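Local structure of structural protein ORF131 (Acidianus two-tailed virus, 3FAJ) at residues K28-G33 against A126-N131; E51-L56 against K80-A85; D84-Y89 against Q99-E104. The protein is a structural component of the virion whose precise role is not established, though it probably binds DNA. One frame throughout, in Å; residues are numbered along the deposited sequence. Where two conformers were deposited one is given.

Contact 1: residues K28-G33 against A126-N131; sequences KGDYAG and ATQVRN
Asp30 and Gln128 meet where the start of helix 31-43, with its N-cap, comes up against helix 125-132. Gln128 is the side chain to follow. Its CB lies 3.6 Å from Asp30 OD1, and CG is equally near that oxygen, so the aliphatic part of the glutamine runs along the carboxylate. The chain stays extended beyond CG (chi2 -163°), which carries the amide past Asp30 toward the helix start. At the tip the two functions part. NE2 reaches 3.6 Å from Gly33 CA and spends a hydrogen bond on the carbonyl of Leu122, at the end of helix 113-123. That choice turns OE1 toward the aspartate, where it stands 3.0 Å from Asp30 OD2. Both atoms are acceptors, so this pair is not a bond, and it probably raises the electrostatic cost of a charged carboxylate somewhat. The amide and carboxylate planes are 67° apart.

Asp30 has its own task. With CG anti to the backbone N (chi1 -170°), the carboxylate folds back over the helix start, and OD1 takes the N-H of Gly33 at 3.0 Å; the donor comes from above the carboxylate plane rather than within it. Beside this, Ala32 CB packs on Thr127 CG2, 3.7 Å away, a small apolar touch that Thr71 of helix 69-86 also joins. Thr127 OG1 points elsewhere and bonds to Phe121 O and Ser124 OG. Asn131 closes the other end, with its CB 3.6 Å from Gly29 O.

Asp30 is the N-cap of helix 31-43 and at the same time the central residue of an inverse gamma turn, and helix 125-132 lays its Gln128 side chain across the capping carboxylate.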
ATOM      1  N   LYS A  28      10.455  -2.843  14.253  1.00 34.11           N
ATOM      2  CA  LYS A  28      11.570  -2.393  13.415  1.00 32.73           C
ATOM      3  C   LYS A  28      11.711  -3.191  12.114  1.00 31.74           C
ATOM      4  O   LYS A  28      11.823  -4.430  12.126  1.00 31.56           O
ATOM      5  CB  LYS A  28      12.884  -2.416  14.208  0.30 32.73           C
ATOM      6  CG  LYS A  28      14.081  -1.797  13.483  0.30 32.32           C
ATOM      7  CD  LYS A  28      15.219  -1.472  14.449  0.30 32.64           C
ATOM      8  CE  LYS A  28      14.987  -0.144  15.162  0.30 32.67           C
ATOM      9  NZ  LYS A  28      16.006   0.122  16.214  0.30 32.97           N
ATOM     10  N   GLY A  29      11.675  -2.471  10.992  1.00 30.12           N
ATOM     11  CA  GLY A  29      11.914  -3.073   9.691  1.00 27.75           C
ATOM     12  C   GLY A  29      10.680  -3.741   9.113  1.00 25.73           C
ATOM     13  O   GLY A  29      10.754  -4.395   8.071  1.00 25.99           O
ATOM     14  N   ASP A  30       9.535  -3.575   9.780  1.00 24.49           N
ATOM     15  CA  ASP A  30       8.303  -4.211   9.310  1.00 23.97           C
ATOM     16  C   ASP A  30       7.600  -3.296   8.315  1.00 23.83           C
ATOM     17  O   ASP A  30       6.572  -2.677   8.618  1.00 23.96           O
ATOM     18  CB  ASP A  30       7.381  -4.583  10.485  1.00 24.16           C
ATOM     19  CG  ASP A  30       6.210  -5.473  10.065  1.00 25.46           C
ATOM     20  OD1 ASP A  30       6.089  -5.787   8.868  1.00 24.75           O
ATOM     21  OD2 ASP A  30       5.428  -5.873  10.969  1.00 28.60           O
ATOM     22  N   TYR A  31       8.166  -3.223   7.111  1.00 22.75           N
ATOM     23  CA  TYR A  31       7.663  -2.312   6.085  1.00 22.50           C
ATOM     24  C   TYR A  31       6.306  -2.753   5.563  1.00 22.65           C
ATOM     25  O   TYR A  31       5.476  -1.909   5.227  1.00 23.35           O
ATOM     26  CB  TYR A  31       8.686  -2.149   4.945  1.00 22.77           C
ATOM     27  CG  TYR A  31      10.058  -1.813   5.468  1.00 23.33           C
ATOM     28  CD1 TYR A  31      10.257  -0.758   6.375  1.00 23.49           C
ATOM     29  CD2 TYR A  31      11.168  -2.570   5.084  1.00 22.83           C
ATOM     30  CE1 TYR A  31      11.529  -0.468   6.889  1.00 23.84           C
ATOM     31  CE2 TYR A  31      12.438  -2.272   5.590  1.00 21.71           C
ATOM     32  CZ  TYR A  31      12.606  -1.221   6.476  1.00 23.22           C
ATOM     33  OH  TYR A  31      13.865  -0.949   6.980  1.00 24.60           O
ATOM     34  N   ALA A  32       6.098  -4.074   5.482  1.00 23.12           N
ATOM     35  CA  ALA A  32       4.799  -4.615   5.117  1.00 23.22           C
ATOM     36  C   ALA A  32       3.714  -4.105   6.082  1.00 24.04           C
ATOM     37  O   ALA A  32       2.663  -3.611   5.642  1.00 22.89           O
ATOM     38  CB  ALA A  32       4.854  -6.163   5.088  1.00 24.40           C
ATOM     39  N   GLY A  33       3.968  -4.216   7.388  1.00 24.36           N
ATOM     40  CA  GLY A  33       3.028  -3.712   8.413  1.00 24.54           C
ATOM     41  C   GLY A  33       2.799  -2.213   8.277  1.00 25.49           C
ATOM     42  O   GLY A  33       1.651  -1.729   8.417  1.00 25.34           O
ATOM     43  N   ALA A 126       3.470 -14.338   7.870  1.00 23.36           N
ATOM     44  CA  ALA A 126       4.653 -14.811   7.150  1.00 23.52           C
ATOM     45  C   ALA A 126       5.438 -13.658   6.537  1.00 23.03           C
ATOM     46  O   ALA A 126       6.664 -13.613   6.621  1.00 23.11           O
ATOM     47  CB  ALA A 126       4.250 -15.809   6.059  1.00 24.69           C
ATOM     48  N   THR A 127       4.723 -12.736   5.900  1.00 22.10           N
ATOM     49  CA  THR A 127       5.354 -11.583   5.272  1.00 22.56           C
ATOM     50  C   THR A 127       5.966 -10.655   6.324  1.00 22.64           C
ATOM     51  O   THR A 127       7.115 -10.235   6.191  1.00 22.34           O
ATOM     52  CB  THR A 127       4.350 -10.837   4.387  1.00 22.82           C
ATOM     53  OG1 THR A 127       3.896 -11.736   3.367  1.00 22.79           O
ATOM     54  CG2 THR A 127       5.000  -9.612   3.730  1.00 22.69           C
ATOM     55  N   GLN A 128       5.204 -10.348   7.371  1.00 22.50           N
ATOM     56  CA  GLN A 128       5.720  -9.436   8.406  1.00 22.72           C
ATOM     57  C   GLN A 128       6.941  -9.994   9.118  1.00 22.14           C
ATOM     58  O   GLN A 128       7.928  -9.291   9.332  1.00 22.86           O
ATOM     59  CB  GLN A 128       4.614  -9.012   9.357  1.00 22.58           C
ATOM     60  CG  GLN A 128       3.505  -8.281   8.567  1.00 24.81           C
ATOM     61  CD  GLN A 128       2.580  -7.479   9.435  1.00 32.71           C
ATOM     62  OE1 GLN A 128       2.816  -7.321  10.619  1.00 35.91           O
ATOM     63  NE2 GLN A 128       1.531  -6.931   8.829  1.00 35.93           N
ATOM     64  N   VAL A 129       6.880 -11.275   9.479  1.00 21.39           N
ATOM     65  CA  VAL A 129       8.035 -11.957  10.085  1.00 21.83           C
ATOM     66  C   VAL A 129       9.228 -11.897   9.145  1.00 22.22           C
ATOM     67  O   VAL A 129      10.344 -11.595   9.568  1.00 22.24           O
ATOM     68  CB  VAL A 129       7.682 -13.415  10.411  1.00 21.75           C
ATOM     69  CG1 VAL A 129       8.935 -14.226  10.814  1.00 20.79           C
ATOM     70  CG2 VAL A 129       6.627 -13.443  11.499  1.00 22.33           C
ATOM     71  N   ARG A 130       8.989 -12.184   7.870  1.00 23.14           N
ATOM     72  CA  ARG A 130      10.047 -12.156   6.868  1.00 24.63           C
ATOM     73  C   ARG A 130      10.709 -10.784   6.809  1.00 24.73           C
ATOM     74  O   ARG A 130      11.920 -10.677   6.621  1.00 25.03           O
ATOM     75  CB  ARG A 130       9.493 -12.533   5.492  1.00 25.61           C
ATOM     76  CG  ARG A 130      10.561 -12.844   4.457  1.00 27.62           C
ATOM     77  CD  ARG A 130       9.980 -13.603   3.275  1.00 30.14           C
ATOM     78  NE  ARG A 130       8.962 -12.825   2.572  1.00 32.05           N
ATOM     79  CZ  ARG A 130       7.670 -13.136   2.548  1.00 32.87           C
ATOM     80  NH1 ARG A 130       7.233 -14.212   3.187  1.00 33.35           N
ATOM     81  NH2 ARG A 130       6.815 -12.371   1.883  1.00 29.70           N
ATOM     82  N   ASN A 131       9.905  -9.738   6.970  1.00 24.26           N
ATOM     83  CA  ASN A 131      10.412  -8.371   6.941  1.00 24.15           C
ATOM     84  C   ASN A 131      11.216  -8.031   8.192  1.00 24.86           C
ATOM     85  O   ASN A 131      12.259  -7.383   8.114  1.00 25.54           O
ATOM     86  CB  ASN A 131       9.262  -7.377   6.769  1.00 24.10           C
ATOM     87  CG  ASN A 131       8.770  -7.298   5.337  1.00 24.05           C
ATOM     88  OD1 ASN A 131       9.424  -7.785   4.416  1.00 27.44           O
ATOM     89  ND2 ASN A 131       7.610  -6.680   5.143  1.00 20.19           N
TER

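Contact 2: residues E51-L56 against K80-A85; sequences EVTLKL and KMISDA
The two helical segments 51-56 and 80-85 run nearly antiparallel, at 159° between their directions and with axes 10.1 Å apart, and they come closest in backbone at Thr53 and Ser83. Ile82 carries most of the contact, each of its two ends having a different set of neighbours. Its CG2 branch, anti to the backbone N, faces helix 51-66 at Val52 and Thr53: Val52 CG1 is 4.1 Å from Ile82 CG2, and Thr53 CG2 is 3.9 Å from the same methyl. The longer branch leads in another direction, its chi2 of 178° stretching it so that CD1 reaches further along the opposite helix. There Ile82 CD1 meets Leu56 CD1 at 4.0 Å, the two side chains crossing at about a right angle, while Val52 CG2 comes within 4.1 Å of Ile82 CD1. Val52 therefore touches both ends of the isoleucine, one methyl for each.

Thr53 turns its methyl, not its hydroxyl, to the partner helix. CG2 also lies 3.9 Å from Ser83 OG, a touch and nothing more, since each hydroxyl bonds within its own helix region: Thr53 OG1 to Pro50 O and Ser83 OG to Val79 O. With these oxygens satisfied locally, the helices are joined here by apolar packing alone.

Helix 31-43 packs against the same helix 51-66, with Phe42 on Val52 and both Ile38 and Leu39 on Leu56. Val52 is met as well by Ile101, just after strand 99-100, while helix 69-86 turns its Ala85 to helix 103-111.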
ATOM      1  N   GLU A  51      -0.505  11.981  -1.384  1.00 24.49           N
ATOM      2  CA  GLU A  51       0.056  11.528  -0.091  1.00 25.48           C
ATOM      3  C   GLU A  51       0.108  10.006   0.034  1.00 24.35           C
ATOM      4  O   GLU A  51       1.134   9.439   0.423  1.00 23.62           O
ATOM      5  CB  GLU A  51      -0.734  12.111   1.095  0.80 25.66           C
ATOM      6  CG  GLU A  51      -0.389  11.501   2.468  0.80 28.12           C
ATOM      7  CD  GLU A  51      -1.273  12.017   3.609  0.80 28.84           C
ATOM      8  OE1 GLU A  51      -2.428  12.430   3.359  0.80 32.46           O
ATOM      9  OE2 GLU A  51      -0.809  12.008   4.773  0.80 33.68           O
ATOM     10  N   VAL A  52      -0.988   9.349  -0.326  1.00 23.37           N
ATOM     11  CA  VAL A  52      -1.061   7.908  -0.149  1.00 23.84           C
ATOM     12  C   VAL A  52       0.001   7.196  -0.969  1.00 24.00           C
ATOM     13  O   VAL A  52       0.690   6.317  -0.430  1.00 23.91           O
ATOM     14  CB  VAL A  52      -2.482   7.326  -0.432  1.00 24.56           C
ATOM     15  CG1 VAL A  52      -2.975   7.643  -1.848  1.00 25.18           C
ATOM     16  CG2 VAL A  52      -2.505   5.786  -0.156  1.00 25.33           C
ATOM     17  N   THR A  53       0.162   7.571  -2.246  1.00 22.75           N
ATOM     18  CA  THR A  53       1.131   6.845  -3.081  1.00 23.79           C
ATOM     19  C   THR A  53       2.582   7.197  -2.772  1.00 23.68           C
ATOM     20  O   THR A  53       3.456   6.332  -2.875  1.00 25.00           O
ATOM     21  CB  THR A  53       0.846   6.999  -4.569  1.00 23.41           C
ATOM     22  OG1 THR A  53       0.657   8.380  -4.858  1.00 22.40           O
ATOM     23  CG2 THR A  53      -0.417   6.187  -4.933  1.00 24.62           C
ATOM     24  N   LEU A  54       2.829   8.444  -2.374  1.00 23.87           N
ATOM     25  CA  LEU A  54       4.186   8.859  -1.990  1.00 23.07           C
ATOM     26  C   LEU A  54       4.616   8.085  -0.737  1.00 23.05           C
ATOM     27  O   LEU A  54       5.756   7.605  -0.656  1.00 23.55           O
ATOM     28  CB  LEU A  54       4.229  10.362  -1.725  1.00 22.87           C
ATOM     29  CG  LEU A  54       4.021  11.255  -2.961  1.00 23.18           C
ATOM     30  CD1 LEU A  54       3.742  12.692  -2.532  1.00 23.37           C
ATOM     31  CD2 LEU A  54       5.239  11.180  -3.894  1.00 24.81           C
ATOM     32  N   LYS A  55       3.702   7.962   0.224  1.00 22.25           N
ATOM     33  CA  LYS A  55       3.976   7.221   1.455  1.00 22.95           C
ATOM     34  C   LYS A  55       4.168   5.722   1.185  1.00 22.96           C
ATOM     35  O   LYS A  55       5.097   5.118   1.756  1.00 23.81           O
ATOM     36  CB  LYS A  55       2.868   7.428   2.493  1.00 23.27           C
ATOM     37  CG  LYS A  55       2.851   8.817   3.099  1.00 25.29           C
ATOM     38  CD  LYS A  55       1.816   8.907   4.197  1.00 31.47           C
ATOM     39  CE  LYS A  55       2.079  10.134   5.064  1.00 34.09           C
ATOM     40  NZ  LYS A  55       1.081  10.258   6.177  1.00 39.24           N
ATOM     41  N   LEU A  56       3.304   5.123   0.353  1.00 22.86           N
ATOM     42  CA  LEU A  56       3.481   3.704  -0.030  1.00 22.70           C
ATOM     43  C   LEU A  56       4.806   3.518  -0.747  1.00 22.68           C
ATOM     44  O   LEU A  56       5.503   2.541  -0.506  1.00 23.48           O
ATOM     45  CB  LEU A  56       2.344   3.220  -0.927  1.00 23.01           C
ATOM     46  CG  LEU A  56       1.002   3.043  -0.206  1.00 23.15           C
ATOM     47  CD1 LEU A  56      -0.114   2.788  -1.240  1.00 23.11           C
ATOM     48  CD2 LEU A  56       1.069   1.894   0.878  1.00 25.54           C
ATOM     49  N   LYS A  80       0.227   1.187  -8.234  1.00 25.30           N
ATOM     50  CA  LYS A  80      -0.275   1.242  -9.611  0.50 25.23           C
ATOM     51  C   LYS A  80      -1.805   1.319  -9.653  1.00 25.76           C
ATOM     52  O   LYS A  80      -2.399   2.103 -10.416  1.00 24.25           O
ATOM     53  CB  LYS A  80       0.219   0.024 -10.381  0.50 25.83           C
ATOM     54  CG  LYS A  80      -0.154   0.030 -11.872  0.50 26.33           C
ATOM     55  CD  LYS A  80       0.825  -0.777 -12.711  0.50 30.28           C
ATOM     56  CE  LYS A  80       1.032  -2.198 -12.202  0.50 30.95           C
ATOM     57  NZ  LYS A  80       1.546  -3.081 -13.314  0.50 33.71           N
ATOM     58  N   MET A  81      -2.452   0.491  -8.825  1.00 24.90           N
ATOM     59  CA  MET A  81      -3.917   0.439  -8.815  1.00 27.08           C
ATOM     60  C   MET A  81      -4.492   1.772  -8.367  1.00 25.68           C
ATOM     61  O   MET A  81      -5.431   2.283  -8.974  1.00 25.19           O
ATOM     62  CB  MET A  81      -4.430  -0.693  -7.902  1.00 26.49           C
ATOM     63  CG  MET A  81      -4.275  -2.062  -8.558  1.00 28.05           C
ATOM     64  SD  MET A  81      -4.861  -3.345  -7.437  1.00 34.32           S
ATOM     65  CE  MET A  81      -3.386  -3.858  -6.577  1.00 34.65           C
ATOM     66  N   ILE A  82      -3.922   2.343  -7.308  1.00 24.85           N
ATOM     67  CA  ILE A  82      -4.426   3.625  -6.796  1.00 23.90           C
ATOM     68  C   ILE A  82      -4.176   4.757  -7.793  1.00 23.76           C
ATOM     69  O   ILE A  82      -5.072   5.551  -8.083  1.00 23.47           O
ATOM     70  CB  ILE A  82      -3.822   3.961  -5.412  1.00 22.51           C
ATOM     71  CG1 ILE A  82      -4.253   2.911  -4.375  1.00 23.58           C
ATOM     72  CG2 ILE A  82      -4.261   5.382  -4.976  1.00 24.05           C
ATOM     73  CD1 ILE A  82      -3.681   3.119  -3.004  1.00 24.88           C
ATOM     74  N   SER A  83      -2.956   4.810  -8.348  1.00 23.97           N
ATOM     75  CA  SER A  83      -2.597   5.812  -9.361  0.50 24.51           C
ATOM     76  C   SER A  83      -3.542   5.772 -10.555  1.00 24.65           C
ATOM     77  O   SER A  83      -4.001   6.811 -11.029  1.00 24.29           O
ATOM     78  CB  SER A  83      -1.160   5.588  -9.845  0.50 24.76           C
ATOM     79  OG  SER A  83      -0.255   5.645  -8.758  0.50 25.78           O
ATOM     80  N   ASP A  84      -3.817   4.559 -11.036  1.00 24.94           N
ATOM     81  CA  ASP A  84      -4.675   4.360 -12.192  1.00 26.12           C
ATOM     82  C   ASP A  84      -6.105   4.809 -11.909  1.00 25.87           C
ATOM     83  O   ASP A  84      -6.732   5.428 -12.779  1.00 25.93           O
ATOM     84  CB  ASP A  84      -4.666   2.893 -12.629  1.00 26.70           C
ATOM     85  CG  ASP A  84      -3.352   2.470 -13.288  1.00 29.69           C
ATOM     86  OD1 ASP A  84      -2.490   3.333 -13.612  1.00 31.28           O
ATOM     87  OD2 ASP A  84      -3.186   1.240 -13.484  1.00 31.37           O
ATOM     88  N   ALA A  85      -6.602   4.499 -10.710  1.00 25.60           N
ATOM     89  CA  ALA A  85      -7.966   4.840 -10.322  1.00 25.66           C
ATOM     90  C   ALA A  85      -8.106   6.355 -10.154  1.00 26.00           C
ATOM     91  O   ALA A  85      -9.190   6.895 -10.330  1.00 25.72           O
ATOM     92  CB  ALA A  85      -8.378   4.101  -9.037  1.00 25.32           C
TER

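Contact 3: residues D84-Y89 against Q99-E104; sequences DAMKPY and QPIPGE
A CH-pi contact between Tyr89 and Pro102 joins the short 3-10 turn that follows helix 69-86 to the N-cap of helix 103-111. Pro102 CG sits over one face of the tyrosine ring, 3.7 Å from its centroid and 15° off the ring normal, shifted toward the CD1 side, to which it comes as near as 3.6 Å. The ring edge is used too: Ala85 O lies there in the ring plane. From the far end of the ring, Tyr89 OH donates to Glu104 OE1 at 2.8 Å, meeting the carboxylate on its anti side, 22° out of plane. Glu104 is modelled in two conformers; the bond is described for one of them and may be only partly populated.

Met86 packs on the proline's CD. Its chain bends at both chi2 (-60°) and chi3, curling the thioether toward the partner segment: SD packs 3.7 Å from Pro102 CD and 4.3 Å from Ile101 CG2, and CE lies 3.5 Å from Gln99 NE2. Tyr49 of strand 48-49 touches both Met86 and Ile101 and pairs its backbone with Gln99.

A proline laid on an aromatic face is a common CH-pi pairing; here it joins the N-cap of helix 103-111 to the 3-10 turn after helix 69-86.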
ATOM      1  N   ASP A  84      -3.817   4.559 -11.036  1.00 24.94           N
ATOM      2  CA  ASP A  84      -4.675   4.360 -12.192  1.00 26.12           C
ATOM      3  C   ASP A  84      -6.105   4.809 -11.909  1.00 25.87           C
ATOM      4  O   ASP A  84      -6.732   5.428 -12.779  1.00 25.93           O
ATOM      5  CB  ASP A  84      -4.666   2.893 -12.629  1.00 26.70           C
ATOM      6  CG  ASP A  84      -3.352   2.470 -13.288  1.00 29.69           C
ATOM      7  OD1 ASP A  84      -2.490   3.333 -13.612  1.00 31.28           O
ATOM      8  OD2 ASP A  84      -3.186   1.240 -13.484  1.00 31.37           O
ATOM      9  N   ALA A  85      -6.602   4.499 -10.710  1.00 25.60           N
ATOM     10  CA  ALA A  85      -7.966   4.840 -10.322  1.00 25.66           C
ATOM     11  C   ALA A  85      -8.106   6.355 -10.154  1.00 26.00           C
ATOM     12  O   ALA A  85      -9.190   6.895 -10.330  1.00 25.72           O
ATOM     13  CB  ALA A  85      -8.378   4.101  -9.037  1.00 25.32           C
ATOM     14  N   MET A  86      -6.997   7.036  -9.843  1.00 26.16           N
ATOM     15  CA  MET A  86      -7.019   8.488  -9.656  1.00 27.57           C
ATOM     16  C   MET A  86      -6.926   9.288 -10.952  1.00 29.17           C
ATOM     17  O   MET A  86      -7.157  10.505 -10.941  1.00 29.32           O
ATOM     18  CB  MET A  86      -5.924   8.947  -8.686  1.00 26.47           C
ATOM     19  CG  MET A  86      -6.238   8.666  -7.224  1.00 26.45           C
ATOM     20  SD  MET A  86      -7.751   9.465  -6.606  1.00 26.03           S
ATOM     21  CE  MET A  86      -7.363  11.201  -6.764  1.00 23.74           C
ATOM     22  N   LYS A  87      -6.587   8.610 -12.054  1.00 30.82           N
ATOM     23  CA  LYS A  87      -6.374   9.283 -13.348  1.00 33.05           C
ATOM     24  C   LYS A  87      -7.539  10.181 -13.786  1.00 33.83           C
ATOM     25  O   LYS A  87      -7.306  11.345 -14.130  1.00 34.05           O
ATOM     26  CB  LYS A  87      -5.996   8.286 -14.456  1.00 33.33           C
ATOM     27  CG  LYS A  87      -4.648   7.624 -14.259  1.00 35.51           C
ATOM     28  CD  LYS A  87      -4.076   7.138 -15.583  1.00 38.99           C
ATOM     29  CE  LYS A  87      -3.140   5.934 -15.411  1.00 41.55           C
ATOM     30  NZ  LYS A  87      -2.092   6.075 -14.338  1.00 44.60           N
ATOM     31  N   PRO A  88      -8.793   9.665 -13.768  1.00 34.41           N
ATOM     32  CA  PRO A  88      -9.930  10.533 -14.125  1.00 34.86           C
ATOM     33  C   PRO A  88     -10.090  11.784 -13.241  1.00 35.54           C
ATOM     34  O   PRO A  88     -10.801  12.721 -13.617  1.00 35.58           O
ATOM     35  CB  PRO A  88     -11.148   9.616 -13.939  1.00 34.68           C
ATOM     36  CG  PRO A  88     -10.621   8.246 -14.049  1.00 34.91           C
ATOM     37  CD  PRO A  88      -9.243   8.296 -13.453  1.00 34.14           C
ATOM     38  N   TYR A  89      -9.433  11.794 -12.084  1.00 36.42           N
ATOM     39  CA  TYR A  89      -9.571  12.881 -11.114  1.00 37.10           C
ATOM     40  C   TYR A  89      -8.382  13.845 -11.130  1.00 38.30           C
ATOM     41  O   TYR A  89      -8.276  14.725 -10.269  1.00 39.04           O
ATOM     42  CB  TYR A  89      -9.813  12.300  -9.712  1.00 36.48           C
ATOM     43  CG  TYR A  89     -11.073  11.466  -9.649  1.00 35.24           C
ATOM     44  CD1 TYR A  89     -12.310  12.057  -9.379  1.00 35.35           C
ATOM     45  CD2 TYR A  89     -11.037  10.094  -9.893  1.00 34.16           C
ATOM     46  CE1 TYR A  89     -13.477  11.300  -9.333  1.00 34.43           C
ATOM     47  CE2 TYR A  89     -12.198   9.327  -9.854  1.00 33.81           C
ATOM     48  CZ  TYR A  89     -13.413   9.937  -9.570  1.00 35.26           C
ATOM     49  OH  TYR A  89     -14.568   9.190  -9.531  1.00 36.04           O
ATOM     50  N   GLN A  99      -5.456  16.415  -2.545  1.00 31.91           N
ATOM     51  CA  GLN A  99      -6.916  16.321  -2.501  1.00 30.62           C
ATOM     52  C   GLN A  99      -7.317  15.059  -1.734  1.00 28.81           C
ATOM     53  O   GLN A  99      -6.593  14.071  -1.774  1.00 27.59           O
ATOM     54  CB  GLN A  99      -7.501  16.291  -3.918  1.00 30.41           C
ATOM     55  CG  GLN A  99      -7.024  15.132  -4.827  1.00 31.87           C
ATOM     56  CD  GLN A  99      -7.154  15.470  -6.318  1.00 32.68           C
ATOM     57  OE1 GLN A  99      -7.743  16.496  -6.689  1.00 37.58           O
ATOM     58  NE2 GLN A  99      -6.595  14.624  -7.170  1.00 33.89           N
ATOM     59  N   PRO A 100      -8.465  15.085  -1.028  1.00 27.41           N
ATOM     60  CA  PRO A 100      -8.987  13.815  -0.509  1.00 26.81           C
ATOM     61  C   PRO A 100      -9.297  12.856  -1.648  1.00 26.23           C
ATOM     62  O   PRO A 100      -9.547  13.293  -2.786  1.00 26.80           O
ATOM     63  CB  PRO A 100     -10.296  14.225   0.182  1.00 26.23           C
ATOM     64  CG  PRO A 100     -10.640  15.526  -0.414  1.00 27.60           C
ATOM     65  CD  PRO A 100      -9.332  16.211  -0.647  1.00 27.85           C
ATOM     66  N   ILE A 101      -9.260  11.573  -1.334  1.00 26.26           N
ATOM     67  CA  ILE A 101      -9.541  10.498  -2.277  1.00 26.45           C
ATOM     68  C   ILE A 101     -11.065  10.473  -2.435  1.00 25.39           C
ATOM     69  O   ILE A 101     -11.786  10.448  -1.425  1.00 24.55           O
ATOM     70  CB  ILE A 101      -9.078   9.123  -1.735  1.00 26.66           C
ATOM     71  CG1 ILE A 101      -7.638   9.145  -1.166  1.00 29.84           C
ATOM     72  CG2 ILE A 101      -9.246   8.017  -2.795  1.00 27.98           C
ATOM     73  CD1 ILE A 101      -6.531   9.087  -2.204  1.00 30.27           C
ATOM     74  N   PRO A 102     -11.571  10.510  -3.682  1.00 24.95           N
ATOM     75  CA  PRO A 102     -13.027  10.401  -3.872  1.00 24.04           C
ATOM     76  C   PRO A 102     -13.550   9.057  -3.350  1.00 22.68           C
ATOM     77  O   PRO A 102     -12.878   8.047  -3.497  1.00 22.67           O
ATOM     78  CB  PRO A 102     -13.190  10.441  -5.392  1.00 24.90           C
ATOM     79  CG  PRO A 102     -11.913  11.032  -5.908  1.00 24.91           C
ATOM     80  CD  PRO A 102     -10.843  10.646  -4.961  1.00 24.99           C
ATOM     81  N   GLY A 103     -14.730   9.058  -2.725  1.00 21.87           N
ATOM     82  CA  GLY A 103     -15.351   7.813  -2.228  1.00 21.68           C
ATOM     83  C   GLY A 103     -15.443   6.716  -3.281  1.00 21.78           C
ATOM     84  O   GLY A 103     -15.219   5.532  -2.983  1.00 21.66           O
ATOM     85  N   GLU A 104     -15.762   7.116  -4.517  1.00 21.66           N
ATOM     86  CA  GLU A 104     -15.822   6.190  -5.649  0.50 22.59           C
ATOM     87  C   GLU A 104     -14.498   5.447  -5.869  1.00 22.09           C
ATOM     88  O   GLU A 104     -14.494   4.246  -6.190  1.00 22.31           O
ATOM     89  CB  GLU A 104     -16.258   6.939  -6.923  0.50 22.30           C
ATOM     90  CG  GLU A 104     -17.706   7.428  -6.885  0.50 24.02           C
ATOM     91  CD  GLU A 104     -18.030   8.549  -7.888  0.50 24.76           C
ATOM     92  OE1 GLU A 104     -17.109   9.229  -8.396  0.50 28.69           O
ATOM     93  OE2 GLU A 104     -19.228   8.762  -8.152  0.50 26.99           O
TER

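How the contacts relate
Contacts 2 and 3 are neighbours, their centres 10 Å apart, while contact 1 lies across the chain's centre, about 20 Å between centres from contact 2 and 29 Å from contact 3. Along the chain, contact 1 brings residues near the two modelled ends together and so spans the other two. Contact 2 pairs helix 51-66 with helix 69-86, and contact 3 starts where that pairing finishes, sharing Asp84 and Ala85. They also touch directly, Val52 CG1 lying 3.9 Å from Ile101 CD1. The result is a compact, mainly helical domain: a helix pair with a buried contact between its members, one end closed by contact 3 and the small two-stranded sheet, the other by helix 125-132 in contact 1.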